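Local coordinates for uncharacterized protein (Silicibacter pomeroyi DSS-3, PDB 2QTP) that is of unknown function but, with a variant of the Bacillus chorismate mutase fold, may play a part in amino-acid metabolism, at residues Ile5-Val10 and Val152-Ala157; Val33-Asn38 and Glu162-Val167. One frame throughout, in Å; residues are numbered along the deposited sequence.

How the contacts relate
Both contacts reach the same mixed sheet, in which strands 5-15 and 21-37 are neighbours, and their centres lie about 7 Å apart. Contact 1 is a surface contact in which a loop between strands 148-152 and 162-171 reaches over to Ile5-Val10, held mainly by charged side chains with one small apolar patch. Contact 2 is buried: two strands pair through backbone hydrogen bonds and aliphatic side chains. Val35 joins them, since its CG2 lies 3.4 Å from Leu154 CD1, and the loop thereby covers one face of the strand pair. Arg6 adds a side-chain link, its NE forming a salt bridge with Glu162 OE2, beside the backbone bonds between strands 5-15 and 21-37.

Contact 1: Ile5-Val10 and Val152-Ala157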
# COMPACT_ATOMS: atom_id res chain seq x y z
N ILE A 5 -13.84 -0.24 -5.25
CA ILE A 5 -12.54 0.37 -5.69
C ILE A 5 -12.76 1.48 -6.71
O ILE A 5 -13.18 1.24 -7.83
CB ILE A 5 -11.55 -0.67 -6.32
CG1 ILE A 5 -11.16 -1.77 -5.33
CG2 ILE A 5 -10.27 0.01 -6.80
CD1 ILE A 5 -10.49 -2.99 -5.99
N ARG A 6 -12.47 2.71 -6.32
CA ARG A 6 -12.56 3.84 -7.26
C ARG A 6 -11.39 3.93 -8.27
O ARG A 6 -11.58 4.20 -9.47
CB ARG A 6 -12.66 5.15 -6.48
CG ARG A 6 -12.74 6.37 -7.38
CD ARG A 6 -13.18 7.62 -6.61
NE ARG A 6 -12.18 8.14 -5.68
CZ ARG A 6 -11.23 9.00 -6.00
NH1 ARG A 6 -11.11 9.45 -7.24
NH2 ARG A 6 -10.38 9.44 -5.07
N LYS A 7 -10.18 3.71 -7.76
CA LYS A 7 -8.93 3.86 -8.51
C LYS A 7 -7.94 2.80 -8.06
O LYS A 7 -7.86 2.51 -6.86
CB LYS A 7 -8.23 5.19 -8.16
CG LYS A 7 -8.48 6.38 -8.96
CD LYS A 7 -7.41 7.43 -8.64
CE LYS A 7 -7.55 8.66 -9.53
NZ LYS A 7 -6.39 9.58 -9.32
N ILE A 8 -7.14 2.31 -8.99
CA ILE A 8 -5.99 1.47 -8.69
C ILE A 8 -4.79 2.14 -9.37
O ILE A 8 -4.91 2.63 -10.47
CB ILE A 8 -6.10 0.02 -9.22
CG1 ILE A 8 -7.16 -0.77 -8.47
CG2 ILE A 8 -4.76 -0.73 -9.07
CD1 ILE A 8 -7.34 -2.14 -9.04
N ALA A 9 -3.65 2.17 -8.70
CA ALA A 9 -2.47 2.79 -9.27
C ALA A 9 -1.26 1.91 -8.98
O ALA A 9 -1.18 1.31 -7.89
CB ALA A 9 -2.28 4.18 -8.69
N VAL A 10 -0.35 1.81 -9.94
CA VAL A 10 0.88 1.03 -9.78
C VAL A 10 2.08 1.93 -10.12
O VAL A 10 2.06 2.65 -11.13
CB VAL A 10 0.85 -0.27 -10.63
CG1 VAL A 10 2.13 -1.08 -10.45
CG2 VAL A 10 -0.39 -1.12 -10.26
N VAL A 152 4.18 6.98 -1.83
CA VAL A 152 3.11 7.00 -2.82
C VAL A 152 2.16 8.13 -2.49
O VAL A 152 2.02 8.53 -1.34
CB VAL A 152 2.29 5.66 -2.87
CG1 VAL A 152 3.19 4.49 -3.09
CG2 VAL A 152 1.50 5.42 -1.61
N ARG A 153 1.55 8.68 -3.54
CA ARG A 153 0.45 9.61 -3.36
C ARG A 153 -0.45 9.59 -4.54
O ARG A 153 -0.06 9.14 -5.58
CB ARG A 153 0.90 11.02 -3.05
CG ARG A 153 1.60 11.74 -4.13
CD ARG A 153 1.44 13.26 -3.90
NE ARG A 153 1.23 13.79 -5.20
CZ ARG A 153 0.37 14.72 -5.55
NH1 ARG A 153 -0.40 15.36 -4.69
NH2 ARG A 153 0.33 15.02 -6.82
N LEU A 154 -1.68 10.03 -4.36
CA LEU A 154 -2.59 10.24 -5.47
C LEU A 154 -3.20 11.63 -5.22
O LEU A 154 -3.64 11.91 -4.08
CB LEU A 154 -3.67 9.16 -5.50
CG LEU A 154 -3.23 7.76 -5.90
CD1 LEU A 154 -4.37 6.74 -5.62
CD2 LEU A 154 -2.78 7.73 -7.36
N ASN A 155 -3.24 12.46 -6.26
CA ASN A 155 -3.69 13.83 -6.15
C ASN A 155 -5.08 13.96 -5.53
O ASN A 155 -5.34 14.91 -4.81
CB ASN A 155 -3.62 14.58 -7.51
CG ASN A 155 -4.75 14.17 -8.47
OD1 ASN A 155 -4.92 12.99 -8.77
ND2 ASN A 155 -5.56 15.16 -8.90
N ASP A 156 -5.94 12.97 -5.74
CA ASP A 156 -7.33 13.11 -5.34
C ASP A 156 -7.78 12.09 -4.31
O ASP A 156 -8.96 11.86 -4.14
CB ASP A 156 -8.19 12.99 -6.60
CG ASP A 156 -8.10 11.58 -7.23
OD1 ASP A 156 -7.15 10.80 -6.99
OD2 ASP A 156 -9.00 11.27 -8.02
N ALA A 157 -6.84 11.48 -3.59
CA ALA A 157 -7.20 10.44 -2.69
C ALA A 157 -6.24 10.44 -1.51
O ALA A 157 -5.11 10.94 -1.63
CB ALA A 157 -7.19 9.07 -3.42
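Asp156 stands between Arg6 and Lys7, each carboxylate oxygen taken by a different cation. Arg6 NH1 donates almost straight to Asp156 OD2 over 2.9 Å, and Lys7 NZ lies 2.7 Å from Asp156 OD1. OD2 lies at the guanidinium edge, in its plane, which stands 79° to the carboxylate; Arg6 NH1 meets OD2 from one face and Lys7 NZ meets OD1 from the other, both well out of the carboxylate plane. Arg6 bends at chi3 (71°), turning its end toward the loop; NH2 reaches Asp156 O weakly at 3.0 Å and rests 3.6 Å from Ala157 CB. Its NE makes a salt bridge with Glu162 on strand 162-171. The acceptor sits in a type I beta turn, Leu154 to Ala157, closed by Ala157 N bonding to Leu154 O, which brings its carbonyl and carboxylate to the same guanidinium. Asp156 CG lies between backbone N and carbonyl carbon (chi1 65°), which points the carboxylate at the strand, against the incoming Arg6 and Lys7 side chains. Lys7, extended beyond CG, brings its CE to 3.3 Å from both Asp156 OD1 and OD2. Farther along the strand the contact turns apolar, with Leu154 CD2 3.8 Å from Ala9 CB.

Contact 2: Val33-Asn38 and Glu162-Val167; sequences VAVIEN and EIMVAV
Val33-Glu37 and Glu162-Val167 run as antiparallel neighbours, their axes 4.6 Å apart at closest approach and 158° between directions. Ala34 pairs with Val165 and Ile36 with Ile163 as hydrogen-bonded pairs, each by two nearly straight N-H...O bonds of 2.9 Å. The non-hydrogen-bonded pairs Val33-Ala166, Val35-Met164 and Glu37-Glu162 alternate with them. CA-H...O contacts, such as Val33 CA to Val165 O, fill in between. The pair belongs to the mixed sheet of the domain, between strands 5-15 and 79-86. Ala34, Ile36, Ile163 and Val165 face helices 49-70 and 92-98, while Val33, Val35, Met164 and Ala166 share the other face, where Leu154 and Ala157 pack on Val35.

On that second face Met164, a selenomethionine, has CG anti to its backbone N (chi1 -171°), which brings CG tightly against Val33 CG1 at 3.4 Å; Val33 CG2 meets Ala166 CB at 3.8 Å. Toward the helices, Ile36 and Ile163 lie side by side, Ile36 CG1 4.1 Å from Ile163 CB. Where the strand ends, Asn38 CB lies across Ile163 CG1 at 3.8 Å. A water accepts from Asn38 ND2 and donates to Glu162 O; Asn38 OD1 accepts from Phe40 N, and ND2 also bonds to His94 ND1.

Glu162 lays its carboxylate over Val35, OE1 3.2 Å from CG1. OE2 forms a salt bridge with Arg6 NE, and OE1 accepts from Arg159 N. With an alanine here, Arg6 NE would probably lose its charged mate and Arg159 N its acceptor. The buried pairing thus rests on backbone bonds and aliphatic fit, the buried carboxylate of Glu162 held by a cation at one oxygen and a backbone N-H at the other, which would probably offset the cost of burying its charge.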
# COMPACT_ATOMS: atom_id res chain seq x y z
N VAL A 33 -1.54 0.50 -5.27
CA VAL A 33 -2.42 1.27 -4.39
C VAL A 33 -3.88 1.17 -4.86
O VAL A 33 -4.15 1.22 -6.08
CB VAL A 33 -2.00 2.77 -4.37
CG1 VAL A 33 -2.89 3.55 -3.48
CG2 VAL A 33 -0.57 2.89 -3.94
N ALA A 34 -4.80 0.99 -3.91
CA ALA A 34 -6.26 0.99 -4.19
C ALA A 34 -6.91 2.04 -3.33
O ALA A 34 -6.53 2.24 -2.17
CB ALA A 34 -6.90 -0.37 -3.92
N VAL A 35 -7.85 2.76 -3.93
CA VAL A 35 -8.67 3.74 -3.24
C VAL A 35 -10.06 3.15 -3.13
O VAL A 35 -10.71 2.87 -4.13
CB VAL A 35 -8.68 5.11 -3.95
CG1 VAL A 35 -9.54 6.13 -3.17
CG2 VAL A 35 -7.23 5.61 -4.17
N ILE A 36 -10.52 2.93 -1.90
CA ILE A 36 -11.84 2.36 -1.67
C ILE A 36 -12.68 3.25 -0.78
O ILE A 36 -12.15 4.05 -0.06
CB ILE A 36 -11.76 0.96 -1.01
CG1 ILE A 36 -11.04 1.06 0.35
CG2 ILE A 36 -11.06 -0.03 -1.92
CD1 ILE A 36 -11.35 -0.06 1.30
N GLU A 37 -14.00 3.09 -0.85
CA GLU A 37 -14.92 3.74 0.06
C GLU A 37 -14.81 3.07 1.43
O GLU A 37 -14.74 1.85 1.52
CB GLU A 37 -16.35 3.66 -0.47
CG GLU A 37 -17.41 4.30 0.45
CD GLU A 37 -18.86 4.13 -0.06
OE1 GLU A 37 -19.18 4.72 -1.12
OE2 GLU A 37 -19.65 3.41 0.60
N ASN A 38 -14.73 3.87 2.49
CA ASN A 38 -14.69 3.35 3.85
C ASN A 38 -16.14 3.15 4.27
O ASN A 38 -16.89 4.12 4.35
CB ASN A 38 -13.98 4.38 4.74
CG ASN A 38 -13.89 3.99 6.18
OD1 ASN A 38 -14.37 2.94 6.61
ND2 ASN A 38 -13.29 4.91 6.97
N GLU A 162 -12.92 7.80 2.33
CA GLU A 162 -12.17 6.73 1.69
C GLU A 162 -11.01 6.21 2.53
O GLU A 162 -10.64 6.81 3.54
CB GLU A 162 -11.61 7.23 0.35
CG GLU A 162 -12.69 7.69 -0.64
CD GLU A 162 -12.12 8.12 -2.00
OE1 GLU A 162 -11.04 8.78 -2.06
OE2 GLU A 162 -12.76 7.77 -3.01
N ILE A 163 -10.43 5.11 2.04
CA ILE A 163 -9.14 4.55 2.52
C ILE A 163 -8.23 4.28 1.29
O ILE A 163 -8.71 3.77 0.27
CB ILE A 163 -9.29 3.24 3.34
CG1 ILE A 163 -10.27 3.41 4.48
CG2 ILE A 163 -7.95 2.79 3.95
CD1 ILE A 163 -10.43 2.16 5.34
N MSE A 164 -6.96 4.70 1.39
CA MSE A 164 -5.95 4.45 0.36
C MSE A 164 -5.03 3.36 0.94
O MSE A 164 -4.40 3.55 1.98
CB MSE A 164 -5.17 5.73 0.01
CG MSE A 164 -4.29 5.61 -1.17
SE MSE A 164 -3.37 7.16 -1.73
CE MSE A 164 -2.06 7.35 -0.24
N VAL A 165 -5.03 2.20 0.32
CA VAL A 165 -4.28 1.04 0.81
C VAL A 165 -3.15 0.73 -0.20
O VAL A 165 -3.39 0.74 -1.37
CB VAL A 165 -5.23 -0.18 0.89
CG1 VAL A 165 -4.52 -1.38 1.52
CG2 VAL A 165 -6.53 0.23 1.65
N ALA A 166 -1.95 0.42 0.28
CA ALA A 166 -0.80 0.14 -0.54
C ALA A 166 -0.05 -1.13 -0.11
O ALA A 166 0.07 -1.45 1.08
CB ALA A 166 0.19 1.35 -0.50
N VAL A 167 0.43 -1.87 -1.12
CA VAL A 167 1.35 -3.01 -0.94
C VAL A 167 2.58 -2.76 -1.83
O VAL A 167 2.45 -2.38 -3.00
CB VAL A 167 0.67 -4.33 -1.32
CG1 VAL A 167 1.68 -5.47 -1.38
CG2 VAL A 167 -0.54 -4.64 -0.34
O HOH W 1 -12.61 7.40 5.64